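PDB 5BMT: uncharacterized protein from Parabacteroides merdae ATCC 43184, which is of unknown function but contains an immunoglobulin-like fold together with a region related to the OB domain of a bacterial lipoprotein. Local coordinates for residues Asn100-Ser105 and Gln133-Ile138; Lys118-Ile123 and Gly186-Met191; Asp151-Val156 and Ile229-Ile234; Thr158-Ala163 and Ala222-Ser227. All coordinates share one frame; numbering follows the deposited sequence.

Interaction 1: Asn100-Ser105 and Gln133-Ile138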
loop_
_atom_site.group_PDB
_atom_site.type_symbol
_atom_site.label_atom_id
_atom_site.label_comp_id
_atom_site.label_asym_id
_atom_site.label_seq_id
_atom_site.Cartn_x
_atom_site.Cartn_y
_atom_site.Cartn_z
ATOM N N ASN A 100 6.661 -12.421 19.420
ATOM C CA ASN A 100 5.438 -12.841 18.723
ATOM C C ASN A 100 5.552 -12.631 17.198
ATOM O O ASN A 100 4.538 -12.457 16.531
ATOM C CB ASN A 100 4.198 -12.094 19.284
ATOM C CG ASN A 100 4.006 -12.326 20.762
ATOM O OD1 ASN A 100 3.963 -11.391 21.567
ATOM N ND2 ASN A 100 3.978 -13.576 21.154
ATOM N N GLU A 101 6.778 -12.654 16.661
ATOM C CA GLU A 101 6.962 -12.453 15.231
ATOM C C GLU A 101 6.304 -13.562 14.411
ATOM O O GLU A 101 6.313 -14.731 14.809
ATOM C CB GLU A 101 8.448 -12.354 14.869
ATOM C CG GLU A 101 8.647 -11.946 13.412
ATOM C CD GLU A 101 9.919 -11.230 13.031
ATOM O OE1 GLU A 101 10.880 -11.218 13.833
ATOM O OE2 GLU A 101 9.952 -10.679 11.913
ATOM N N LEU A 102 5.769 -13.179 13.235
ATOM C CA LEU A 102 5.167 -14.115 12.291
ATOM C C LEU A 102 5.963 -14.189 11.011
ATOM O O LEU A 102 6.453 -13.162 10.525
ATOM C CB LEU A 102 3.755 -13.625 11.927
ATOM C CG LEU A 102 2.786 -13.535 13.083
ATOM C CD1 LEU A 102 1.544 -12.782 12.657
ATOM C CD2 LEU A 102 2.386 -14.932 13.595
ATOM N N LEU A 103 6.013 -15.368 10.404
ATOM C CA LEU A 103 6.590 -15.512 9.078
ATOM C C LEU A 103 5.552 -15.079 8.061
ATOM O O LEU A 103 4.336 -15.267 8.278
ATOM C CB LEU A 103 6.973 -16.964 8.803
ATOM C CG LEU A 103 8.038 -17.511 9.704
ATOM C CD1 LEU A 103 8.252 -19.020 9.421
ATOM C CD2 LEU A 103 9.355 -16.726 9.559
ATOM N N LEU A 104 6.017 -14.560 6.939
ATOM C CA LEU A 104 5.130 -14.149 5.844
ATOM C C LEU A 104 5.386 -15.013 4.616
ATOM O O LEU A 104 6.427 -15.673 4.516
ATOM C CB LEU A 104 5.374 -12.671 5.510
ATOM C CG LEU A 104 4.673 -11.616 6.386
ATOM C CD1 LEU A 104 5.295 -11.503 7.745
ATOM C CD2 LEU A 104 4.849 -10.244 5.748
ATOM N N SER A 105 4.452 -14.970 3.661
ATOM C CA SER A 105 4.561 -15.750 2.420
ATOM C C SER A 105 4.354 -14.872 1.163
ATOM O O SER A 105 4.225 -15.396 0.056
ATOM C CB SER A 105 3.543 -16.881 2.452
ATOM O OG SER A 105 2.220 -16.370 2.475
ATOM N N GLN A 133 -7.678 -13.451 13.960
ATOM C CA GLN A 133 -6.301 -13.141 14.351
ATOM C C GLN A 133 -6.045 -11.681 13.992
ATOM O O GLN A 133 -6.539 -11.198 12.967
ATOM C CB GLN A 133 -5.317 -14.069 13.600
ATOM C CG GLN A 133 -3.828 -13.813 13.931
ATOM C CD GLN A 133 -2.939 -14.814 13.226
ATOM O OE1 GLN A 133 -3.207 -16.025 13.204
ATOM N NE2 GLN A 133 -1.806 -14.339 12.728
ATOM N N LYS A 134 -5.278 -10.973 14.824
ATOM C CA LYS A 134 -4.924 -9.597 14.518
ATOM C C LYS A 134 -3.417 -9.463 14.609
ATOM O O LYS A 134 -2.806 -9.968 15.551
ATOM C CB LYS A 134 -5.611 -8.602 15.473
ATOM C CG LYS A 134 -7.146 -8.615 15.393
ATOM C CD LYS A 134 -7.674 -7.729 14.262
ATOM C CE LYS A 134 -9.168 -7.841 14.083
ATOM N NZ LYS A 134 -9.520 -8.976 13.195
ATOM N N ASN A 135 -2.837 -8.765 13.634
ATOM C CA ASN A 135 -1.405 -8.524 13.588
ATOM C C ASN A 135 -1.124 -7.049 13.581
ATOM O O ASN A 135 -1.979 -6.256 13.151
ATOM C CB ASN A 135 -0.803 -9.110 12.304
ATOM C CG ASN A 135 -1.134 -10.540 12.008
ATOM O OD1 ASN A 135 -1.355 -11.347 12.907
ATOM N ND2 ASN A 135 -0.976 -10.924 10.755
ATOM N N THR A 136 0.097 -6.677 13.971
ATOM C CA THR A 136 0.607 -5.327 13.767
ATOM C C THR A 136 1.910 -5.478 12.996
ATOM O O THR A 136 2.491 -6.580 12.935
ATOM C CB THR A 136 0.729 -4.464 15.011
ATOM O OG1 THR A 136 1.536 -5.141 15.956
ATOM C CG2 THR A 136 -0.662 -4.041 15.538
ATOM N N TYR A 137 2.339 -4.392 12.389
ATOM C CA TYR A 137 3.445 -4.436 11.457
ATOM C C TYR A 137 4.460 -3.365 11.673
ATOM O O TYR A 137 4.203 -2.342 12.298
ATOM C CB TYR A 137 2.883 -4.257 10.013
ATOM C CG TYR A 137 1.933 -5.371 9.620
ATOM C CD1 TYR A 137 2.408 -6.544 9.037
ATOM C CD2 TYR A 137 0.556 -5.274 9.874
ATOM C CE1 TYR A 137 1.553 -7.604 8.743
ATOM C CE2 TYR A 137 -0.308 -6.334 9.590
ATOM C CZ TYR A 137 0.197 -7.492 9.015
ATOM O OH TYR A 137 -0.638 -8.559 8.739
ATOM N N ILE A 138 5.643 -3.611 11.115
ATOM C CA ILE A 138 6.695 -2.638 11.067
ATOM C C ILE A 138 7.264 -2.675 9.656
ATOM O O ILE A 138 7.702 -3.734 9.180
ATOM C CB ILE A 138 7.800 -2.823 12.171
ATOM C CG1 ILE A 138 9.010 -1.901 11.939
ATOM C CG2 ILE A 138 8.289 -4.264 12.281
ATOM C CD1 ILE A 138 8.827 -0.655 12.435
#

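Interaction 2: Lys118-Ile123 and Gly186-Met191. With SO4 (sulfate ion), chain D.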
loop_
_atom_site.group_PDB
_atom_site.type_symbol
_atom_site.label_atom_id
_atom_site.label_comp_id
_atom_site.label_asym_id
_atom_site.label_seq_id
_atom_site.Cartn_x
_atom_site.Cartn_y
_atom_site.Cartn_z
ATOM N N LYS A 118 0.412 10.471 0.026
ATOM C CA LYS A 118 1.011 9.293 -0.628
ATOM C C LYS A 118 0.980 8.158 0.368
ATOM O O LYS A 118 1.327 8.372 1.545
ATOM C CB LYS A 118 2.449 9.549 -1.120
ATOM C CG LYS A 118 2.504 10.701 -2.136
ATOM C CD LYS A 118 3.892 10.883 -2.708
ATOM C CE LYS A 118 3.943 12.110 -3.617
ATOM N NZ LYS A 118 3.977 13.383 -2.836
ATOM N N ARG A 119 0.568 6.966 -0.077
ATOM C CA ARG A 119 0.581 5.787 0.796
ATOM C C ARG A 119 1.069 4.598 0.052
ATOM O O ARG A 119 0.669 4.384 -1.097
ATOM C CB ARG A 119 -0.809 5.439 1.373
ATOM C CG ARG A 119 -1.220 6.242 2.618
ATOM C CD ARG A 119 -1.959 7.505 2.237
ATOM N NE ARG A 119 -2.363 8.203 3.467
ATOM C CZ ARG A 119 -1.566 8.940 4.235
ATOM N NH1 ARG A 119 -0.294 9.151 3.885
ATOM N NH2 ARG A 119 -2.034 9.487 5.357
ATOM N N ILE A 120 1.888 3.772 0.713
ATOM C CA ILE A 120 2.209 2.471 0.141
ATOM C C ILE A 120 1.113 1.516 0.612
ATOM O O ILE A 120 0.866 1.413 1.822
ATOM C CB ILE A 120 3.588 1.963 0.594
ATOM C CG1 ILE A 120 4.677 2.949 0.214
ATOM C CG2 ILE A 120 3.873 0.569 -0.010
ATOM C CD1 ILE A 120 6.002 2.678 0.992
ATOM N N VAL A 121 0.429 0.864 -0.302
ATOM C CA VAL A 121 -0.483 -0.207 0.089
ATOM C C VAL A 121 0.332 -1.476 -0.034
ATOM O O VAL A 121 0.937 -1.714 -1.098
ATOM C CB VAL A 121 -1.771 -0.278 -0.770
ATOM C CG1 VAL A 121 -2.570 -1.565 -0.510
ATOM C CG2 VAL A 121 -2.643 0.948 -0.516
ATOM N N VAL A 122 0.380 -2.268 1.042
ATOM C CA VAL A 122 1.150 -3.506 0.990
ATOM C C VAL A 122 0.242 -4.637 1.422
ATOM O O VAL A 122 -0.634 -4.441 2.270
ATOM C CB VAL A 122 2.483 -3.426 1.780
ATOM C CG1 VAL A 122 2.293 -2.938 3.176
ATOM C CG2 VAL A 122 3.254 -4.742 1.762
ATOM N N ILE A 123 0.400 -5.795 0.783
ATOM C CA ILE A 123 -0.458 -6.930 1.078
ATOM C C ILE A 123 0.363 -8.094 1.674
ATOM O O ILE A 123 0.739 -9.035 0.967
ATOM C CB ILE A 123 -1.268 -7.362 -0.159
ATOM C CG1 ILE A 123 -2.004 -6.140 -0.807
ATOM C CG2 ILE A 123 -2.281 -8.450 0.266
ATOM C CD1 ILE A 123 -2.789 -6.502 -2.074
ATOM N N GLY A 186 4.842 9.587 2.087
ATOM C CA GLY A 186 5.281 10.941 1.749
ATOM C C GLY A 186 6.763 11.202 1.914
ATOM O O GLY A 186 7.403 11.769 1.012
ATOM N N THR A 187 7.345 10.809 3.075
ATOM C CA THR A 187 8.772 11.102 3.255
ATOM C C THR A 187 9.625 10.146 2.431
ATOM O O THR A 187 10.693 10.557 1.958
ATOM C CB THR A 187 9.164 11.114 4.722
ATOM O OG1 THR A 187 8.916 9.819 5.261
ATOM C CG2 THR A 187 8.383 12.195 5.512
ATOM N N LEU A 188 9.149 8.895 2.206
ATOM C CA LEU A 188 9.894 7.982 1.346
ATOM C C LEU A 188 9.965 8.546 -0.055
ATOM O O LEU A 188 11.031 8.557 -0.673
ATOM C CB LEU A 188 9.223 6.603 1.318
ATOM C CG LEU A 188 9.966 5.571 0.473
ATOM C CD1 LEU A 188 11.253 5.154 1.124
ATOM C CD2 LEU A 188 9.133 4.372 0.194
ATOM N N TYR A 189 8.822 9.042 -0.560
ATOM C CA TYR A 189 8.823 9.608 -1.904
ATOM C C TYR A 189 9.804 10.764 -2.023
ATOM O O TYR A 189 10.586 10.781 -2.979
ATOM C CB TYR A 189 7.396 10.113 -2.233
ATOM C CG TYR A 189 7.321 10.792 -3.587
ATOM C CD1 TYR A 189 7.050 10.054 -4.742
ATOM C CD2 TYR A 189 7.524 12.164 -3.713
ATOM C CE1 TYR A 189 6.995 10.669 -5.993
ATOM C CE2 TYR A 189 7.447 12.792 -4.959
ATOM C CZ TYR A 189 7.169 12.038 -6.091
ATOM O OH TYR A 189 7.137 12.659 -7.321
ATOM N N SER A 190 9.760 11.730 -1.085
ATOM C CA SER A 190 10.635 12.897 -1.153
ATOM C C SER A 190 12.092 12.484 -1.096
ATOM O O SER A 190 12.905 13.023 -1.865
ATOM C CB SER A 190 10.324 13.878 -0.028
ATOM O OG SER A 190 8.986 14.331 -0.155
HETATM N N MSE A 191 12.431 11.502 -0.227
HETATM C CA MSE A 191 13.812 11.085 -0.101
HETATM C C MSE A 191 14.289 10.371 -1.363
HETATM O O MSE A 191 15.376 10.713 -1.858
HETATM C CB MSE A 191 13.991 10.197 1.126
HETATM C CG MSE A 191 15.444 9.817 1.375
HETATM SE SE MSE A 191 15.587 8.625 2.881
HETATM C CE MSE A 191 14.763 7.152 2.109
HETATM S S SO4 D . 8.190 16.411 -2.804
HETATM O O1 SO4 D . 7.259 15.604 -2.020
HETATM O O2 SO4 D . 7.695 16.527 -4.178
HETATM O O3 SO4 D . 8.293 17.743 -2.202
HETATM O O4 SO4 D . 9.510 15.783 -2.815
HETATM O O HOH W 1 5.962 13.576 -0.689
#

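Interaction 3: Asp151-Val156 and Ile229-Ile234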
loop_
_atom_site.group_PDB
_atom_site.type_symbol
_atom_site.label_atom_id
_atom_site.label_comp_id
_atom_site.label_asym_id
_atom_site.label_seq_id
_atom_site.Cartn_x
_atom_site.Cartn_y
_atom_site.Cartn_z
ATOM N N ASP A 151 17.303 -8.746 -10.711
ATOM C CA ASP A 151 16.707 -9.399 -11.887
ATOM C C ASP A 151 16.693 -8.516 -13.165
ATOM O O ASP A 151 15.675 -8.427 -13.852
ATOM C CB ASP A 151 15.272 -9.871 -11.553
ATOM C CG ASP A 151 15.195 -11.025 -10.568
ATOM O OD1 ASP A 151 16.168 -11.816 -10.498
ATOM O OD2 ASP A 151 14.149 -11.162 -9.893
ATOM N N GLY A 152 17.820 -7.882 -13.470
ATOM C CA GLY A 152 17.935 -7.029 -14.650
ATOM C C GLY A 152 17.455 -5.598 -14.502
ATOM O O GLY A 152 17.608 -4.806 -15.437
ATOM N N THR A 153 16.858 -5.244 -13.346
ATOM C CA THR A 153 16.408 -3.873 -13.083
ATOM C C THR A 153 17.473 -3.195 -12.247
ATOM O O THR A 153 17.870 -3.719 -11.213
ATOM C CB THR A 153 15.023 -3.829 -12.403
ATOM O OG1 THR A 153 14.073 -4.476 -13.244
ATOM C CG2 THR A 153 14.554 -2.397 -12.119
ATOM N N ASP A 154 17.924 -2.026 -12.679
ATOM C CA ASP A 154 18.948 -1.322 -11.925
ATOM C C ASP A 154 18.343 -0.446 -10.819
ATOM O O ASP A 154 17.167 -0.067 -10.871
ATOM C CB ASP A 154 19.805 -0.467 -12.877
ATOM C CG ASP A 154 20.649 -1.281 -13.846
ATOM O OD1 ASP A 154 21.287 -2.260 -13.401
ATOM O OD2 ASP A 154 20.708 -0.910 -15.033
ATOM N N ARG A 155 19.169 -0.147 -9.816
ATOM C CA ARG A 155 18.896 0.786 -8.717
ATOM C C ARG A 155 17.586 0.458 -7.992
ATOM O O ARG A 155 16.727 1.322 -7.818
ATOM C CB ARG A 155 18.888 2.259 -9.230
ATOM C CG ARG A 155 20.226 2.615 -9.907
ATOM C CD ARG A 155 20.352 4.093 -10.273
ATOM N NE ARG A 155 20.302 4.958 -9.094
ATOM C CZ ARG A 155 21.333 5.267 -8.313
ATOM N NH1 ARG A 155 22.549 4.790 -8.581
ATOM N NH2 ARG A 155 21.157 6.046 -7.255
ATOM N N VAL A 156 17.472 -0.775 -7.510
ATOM C CA VAL A 156 16.291 -1.186 -6.743
ATOM C C VAL A 156 16.577 -1.010 -5.240
ATOM O O VAL A 156 17.610 -1.494 -4.737
ATOM C CB VAL A 156 15.955 -2.659 -7.066
ATOM C CG1 VAL A 156 14.754 -3.139 -6.245
ATOM C CG2 VAL A 156 15.711 -2.868 -8.562
ATOM N N ILE A 229 9.350 -6.332 -8.043
ATOM C CA ILE A 229 9.731 -4.939 -8.051
ATOM C C ILE A 229 8.498 -4.063 -8.341
ATOM O O ILE A 229 7.664 -4.377 -9.207
ATOM C CB ILE A 229 10.861 -4.718 -9.082
ATOM C CG1 ILE A 229 12.148 -5.456 -8.622
ATOM C CG2 ILE A 229 11.118 -3.205 -9.360
ATOM C CD1 ILE A 229 13.166 -5.711 -9.765
ATOM N N SER A 230 8.376 -2.977 -7.580
ATOM C CA SER A 230 7.318 -1.983 -7.749
ATOM C C SER A 230 7.963 -0.683 -8.173
ATOM O O SER A 230 9.105 -0.419 -7.792
ATOM C CB SER A 230 6.551 -1.798 -6.445
ATOM O OG SER A 230 6.157 -3.025 -5.863
ATOM N N GLN A 231 7.292 0.097 -9.008
ATOM C CA GLN A 231 7.918 1.334 -9.492
ATOM C C GLN A 231 6.957 2.476 -9.457
ATOM O O GLN A 231 5.737 2.284 -9.579
ATOM C CB GLN A 231 8.391 1.151 -10.948
ATOM C CG GLN A 231 9.490 0.104 -11.070
ATOM C CD GLN A 231 9.933 -0.124 -12.495
ATOM O OE1 GLN A 231 9.122 -0.179 -13.427
ATOM N NE2 GLN A 231 11.228 -0.303 -12.662
ATOM N N PHE A 232 7.505 3.679 -9.328
ATOM C CA PHE A 232 6.681 4.880 -9.408
ATOM C C PHE A 232 7.461 5.991 -10.073
ATOM O O PHE A 232 8.693 6.031 -10.028
ATOM C CB PHE A 232 6.106 5.328 -8.054
ATOM C CG PHE A 232 7.119 5.580 -6.960
ATOM C CD1 PHE A 232 7.691 6.836 -6.800
ATOM C CD2 PHE A 232 7.452 4.577 -6.054
ATOM C CE1 PHE A 232 8.591 7.079 -5.771
ATOM C CE2 PHE A 232 8.355 4.826 -5.024
ATOM C CZ PHE A 232 8.902 6.081 -4.878
ATOM N N SER A 233 6.731 6.898 -10.713
ATOM C CA SER A 233 7.358 8.023 -11.383
ATOM C C SER A 233 7.700 9.114 -10.372
ATOM O O SER A 233 6.928 9.351 -9.435
ATOM C CB SER A 233 6.408 8.584 -12.447
ATOM O OG SER A 233 6.951 9.754 -13.045
ATOM N N ILE A 234 8.821 9.817 -10.609
ATOM C CA ILE A 234 9.217 10.970 -9.779
ATOM C C ILE A 234 9.214 12.258 -10.632
ATOM O O ILE A 234 9.746 13.286 -10.213
ATOM C CB ILE A 234 10.527 10.755 -9.000
ATOM C CG1 ILE A 234 11.676 10.295 -9.937
ATOM C CG2 ILE A 234 10.285 9.743 -7.859
ATOM C CD1 ILE A 234 13.065 10.389 -9.355
#

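Interaction 4: Thr158-Ala163 and Ala222-Ser227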
loop_
_atom_site.group_PDB
_atom_site.type_symbol
_atom_site.label_atom_id
_atom_site.label_comp_id
_atom_site.label_asym_id
_atom_site.label_seq_id
_atom_site.Cartn_x
_atom_site.Cartn_y
_atom_site.Cartn_z
ATOM N N THR A 158 15.425 -1.602 -1.201
ATOM C CA THR A 158 14.721 -2.670 -0.491
ATOM C C THR A 158 14.157 -2.149 0.831
ATOM O O THR A 158 14.890 -1.556 1.642
ATOM C CB THR A 158 15.675 -3.860 -0.241
ATOM O OG1 THR A 158 16.062 -4.418 -1.494
ATOM C CG2 THR A 158 15.018 -4.974 0.599
ATOM N N LEU A 159 12.842 -2.339 1.006
ATOM C CA LEU A 159 12.127 -2.046 2.244
ATOM C C LEU A 159 11.914 -3.383 2.948
ATOM O O LEU A 159 12.021 -4.430 2.295
ATOM C CB LEU A 159 10.781 -1.373 1.937
ATOM C CG LEU A 159 10.796 0.126 1.633
ATOM C CD1 LEU A 159 11.563 0.451 0.350
ATOM C CD2 LEU A 159 9.377 0.651 1.510
ATOM N N CYS A 160 11.656 -3.361 4.249
ATOM C CA CYS A 160 11.435 -4.595 4.970
ATOM C C CYS A 160 10.109 -4.561 5.713
ATOM O O CYS A 160 9.805 -3.595 6.404
ATOM C CB CYS A 160 12.586 -4.857 5.927
ATOM S SG CYS A 160 12.346 -6.320 6.949
ATOM N N LEU A 161 9.317 -5.645 5.582
ATOM C CA LEU A 161 8.039 -5.739 6.288
ATOM C C LEU A 161 8.101 -6.902 7.251
ATOM O O LEU A 161 8.432 -8.036 6.844
ATOM C CB LEU A 161 6.852 -5.923 5.344
ATOM C CG LEU A 161 5.473 -5.977 6.039
ATOM C CD1 LEU A 161 5.116 -4.650 6.704
ATOM C CD2 LEU A 161 4.393 -6.341 5.045
ATOM N N ARG A 162 7.841 -6.611 8.541
ATOM C CA ARG A 162 7.763 -7.632 9.563
ATOM C C ARG A 162 6.451 -7.505 10.321
ATOM O O ARG A 162 5.827 -6.433 10.326
ATOM C CB ARG A 162 8.989 -7.586 10.480
ATOM C CG ARG A 162 10.202 -7.998 9.621
ATOM C CD ARG A 162 11.546 -7.773 10.233
ATOM N NE ARG A 162 11.802 -8.725 11.304
ATOM C CZ ARG A 162 12.954 -8.806 11.961
ATOM N NH1 ARG A 162 13.975 -8.031 11.619
ATOM N NH2 ARG A 162 13.109 -9.696 12.927
ATOM N N ALA A 163 6.006 -8.611 10.894
ATOM C CA ALA A 163 4.713 -8.680 11.574
ATOM C C ALA A 163 4.824 -9.289 12.949
ATOM O O ALA A 163 5.608 -10.231 13.135
ATOM C CB ALA A 163 3.754 -9.531 10.760
ATOM N N ALA A 222 15.953 -16.856 9.492
ATOM C CA ALA A 222 16.970 -17.600 8.746
ATOM C C ALA A 222 16.990 -17.211 7.265
ATOM O O ALA A 222 18.073 -17.099 6.679
ATOM C CB ALA A 222 16.729 -19.096 8.887
ATOM N N THR A 223 15.808 -17.116 6.620
ATOM C CA THR A 223 15.755 -16.751 5.211
ATOM C C THR A 223 14.681 -15.695 4.981
ATOM O O THR A 223 13.725 -15.586 5.762
ATOM C CB THR A 223 15.522 -17.951 4.270
ATOM O OG1 THR A 223 14.194 -18.453 4.474
ATOM C CG2 THR A 223 16.566 -19.061 4.435
ATOM N N TRP A 224 14.826 -14.975 3.886
ATOM C CA TRP A 224 13.917 -13.885 3.519
ATOM C C TRP A 224 13.332 -14.104 2.151
ATOM O O TRP A 224 13.994 -14.675 1.262
ATOM C CB TRP A 224 14.706 -12.560 3.495
ATOM C CG TRP A 224 15.376 -12.224 4.796
ATOM C CD1 TRP A 224 16.574 -12.701 5.256
ATOM C CD2 TRP A 224 14.835 -11.414 5.838
ATOM N NE1 TRP A 224 16.848 -12.165 6.494
ATOM C CE2 TRP A 224 15.799 -11.362 6.870
ATOM C CE3 TRP A 224 13.651 -10.659 5.969
ATOM C CZ2 TRP A 224 15.591 -10.628 8.041
ATOM C CZ3 TRP A 224 13.450 -9.935 7.134
ATOM C CH2 TRP A 224 14.413 -9.923 8.149
ATOM N N GLY A 225 12.111 -13.619 1.989
ATOM C CA GLY A 225 11.425 -13.594 0.704
ATOM C C GLY A 225 11.408 -12.162 0.212
ATOM O O GLY A 225 11.608 -11.221 0.998
ATOM N N TYR A 226 11.136 -11.966 -1.085
ATOM C CA TYR A 226 11.113 -10.633 -1.674
ATOM C C TYR A 226 9.930 -10.511 -2.591
ATOM O O TYR A 226 9.641 -11.439 -3.380
ATOM C CB TYR A 226 12.414 -10.367 -2.490
ATOM C CG TYR A 226 13.673 -10.447 -1.649
ATOM C CD1 TYR A 226 14.285 -11.672 -1.384
ATOM C CD2 TYR A 226 14.239 -9.299 -1.098
ATOM C CE1 TYR A 226 15.408 -11.762 -0.553
ATOM C CE2 TYR A 226 15.397 -9.370 -0.312
ATOM C CZ TYR A 226 15.962 -10.605 -0.027
ATOM O OH TYR A 226 17.080 -10.690 0.770
ATOM N N SER A 227 9.281 -9.369 -2.532
ATOM C CA SER A 227 8.193 -9.072 -3.461
ATOM C C SER A 227 8.749 -8.858 -4.858
ATOM O O SER A 227 9.958 -8.701 -5.042
ATOM C CB SER A 227 7.501 -7.772 -3.026
ATOM O OG SER A 227 8.276 -6.610 -3.322
#

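Interaction 1: Asn100-Ser105 and Gln133-Ile138
Leu-102 meets Asn-135 through a single methyl, and the asparagine can be followed outward from its backbone. Asn-135 CB points toward 100-105 and is still 4.4 Å from Leu-102 CD1. At CG the side chain forks into a flat amide, and Leu-102 CD1 rests against it from out of its plane, 3.6 Å from Asn-135 CG. The oxygen branch comes closest, with Asn-135 OD1 3.2 Å from Leu-102 CD1. Asn-135 OD1 also takes a nearly straight hydrogen bond (176°) from Gln-133 NE2 at 3.0 Å, on an in-plane lone pair. The nitrogen branch turns the other way, Asn-135 ND2 donating to Tyr-137 OH at 3.1 Å. With both ends of the amide engaged, its rotation is fixed and it offers the leucine a firm surface. Gln-133 is extended, its CG anti to the backbone N (chi1 179°), which brings Gln-133 NE2 within 3.7 Å of Leu-102 CD1. A leucine in place of Asn-135 would probably leave Gln-133 NE2 without its acceptor and set the Tyr-137 ring less firmly, although Tyr-137 OH also bonds Asp-179. Strands 101-102 and 134-140 flank strand 153-167, so these side chains meet across it. Gln-133, Asn-135 and Tyr-137, alternate residues at the start of strand 134-140, are linked by side-chain hydrogen bonds on one side of it, as beta-strand alternation allows, in what is probably the immunoglobulin-like part of the protein.

Interaction 2: Lys118-Ile123 and Gly186-Met191
Lys-118 lays its aliphatic chain across the ring of Tyr-189 where strand 118-123 passes helix 186-191; the axes of these short segments approach to 8.0 Å, at 102° to each other. The dry, tightly packed part has two pieces. In one, Ile-120 CD1 and Leu-188 CD2 touch at 3.6 Å, their side chains meeting at about a right angle, and Leu-159 of strand 153-167 lies against both. In the other, Lys-118 CD comes within 3.5 Å of Tyr-189 CG, and Lys-118 CE sits over the middle of the Tyr-189 ring, 3.6 Å from its centroid, in a CH-pi contact. A bend at the last torsion (chi4 76°) carries the ammonium off-centre, so that Lys-118 NZ lies 4.3 Å from the centroid of the Tyr-189 ring in a cation-pi contact. Beyond the ring the contact becomes looser and wet. One water accepts from Lys-118 NZ at 2.9 Å, and it donates to Gly-186 O and to O1 of a sulfate probably taken from the crystallisation liquor. A second sulfate oxygen, O2, approaches the tyrosine edge in the ring plane, while Tyr-189 OH bonds Glu-236. Replacing Tyr-189 by an alanine would probably strip the lysine methylenes of their aromatic support and leave the ammonium freer to turn. The contact thus divides the lysine by chemistry: its outer methylenes lie against the tyrosine ring, while its charge faces pi electrons, water and a water-bridged anion.

Interaction 3: Asp151-Val156 and Ile229-Ile234
Thr-153 and Val-156 close on Ile-229 from two directions, and apolar contact accounts for most of what holds 151-156 to 229-234. Ile-229 CD1 is the common point. Thr-153 reaches it tip to tip, with Thr-153 CB 3.7 Å from Ile-229 CD1, whereas Val-156 crosses the isoleucine at about a right angle, with Val-156 CG2 4.0 Å from Ile-229 CD1. The isoleucine is nearly straight beyond CG1 (chi2 160°), and this extension carries its terminal methyl up against both. The chain turns a corner at Asp-154 and Arg-155, yet Thr-153 and Val-156, one before and one after it, both face the isoleucine.

A second, looser kind of contact sets a methyl against an amide: Thr-153 CG2 lies 4.0 Å from Gln-231 NE2, the two side chains coming from opposite directions. That nitrogen is committed elsewhere, donating to Ser-205 OG on strand 203-214. At the corner itself, Arg-155 NE forms a salt bridge with Glu-196 of helix 186-198, outside this contact.

No hydrogen bond crosses between the two segments. Their cohesion therefore rests mainly on van der Waals contact, which imposes shape but little directional constraint, while Gln-231 NE2 and Arg-155 find their polar partners elsewhere in the fold.

Interaction 4: Thr158-Ala163 and Ala222-Ser227
The indole of Trp-224 presents its benzo edge to the guanidinium of Arg-162, the two planes standing 83° apart. Arg-162 NH1 lies in the plane of the indole, 4.0 Å from Trp-224 CH2, and that ring carbon in turn sits over one face of the guanidinium. The group is therefore not stacked on the indole; the cation-pi partner of Trp-224 is Lys-209, on strand 203-214. The arginine folds at chi3 (72°), which brings Arg-162 CD within 4.1 Å of Trp-224 CH2 as well. Cys-160, in the conformer described, approaches obliquely: Cys-160 SG is 3.8 Å from Trp-224 CZ3 and 4.9 Å from the centroid of the six-membered ring, a sulfur-aromatic contact.

The guanidinium is held by other parts of the chain. Arg-162 NE forms a salt bridge with Glu-101, while NH1 and NH2 donate to the carbonyl oxygens of Asp-94 and Met-96. Strand 203-214 pairs with both strands, so the tryptophan bridges across it, and a classic beta bulge at Ala-222 and Thr-223 opposite Thr-213 lies just before it.

No hydrogen bond joins the segments. The ring edge, whose C-H groups carry slight positive charge, is if anything slightly unfavourable toward the cation, so the contact probably owes more to dispersion and to the bonds that hold Arg-162 in place.

Following the chain, interaction 1 closes first, bringing 133-138 back to 100-105 on the far side of strand 153-167. Interaction 2 opens within that loop, at 118-123, and closes only at helix 186-198, so the two cross. Interactions 3 and 4 begin after interaction 1 has ended and use the same pair of strands, 153-167 and 221-233; the span of interaction 4 lies wholly within that of interaction 3. Interaction 2 crosses both, since its helix falls between their halves. Tyr-137 packs on Ala-163 to join interactions 1 and 4, and Tyr-189 on Phe-232 to join 2 and 3. Together they tie strands 101-102, 118-126, 134-140, 153-167 and 221-233 to one another and to helix 186-198.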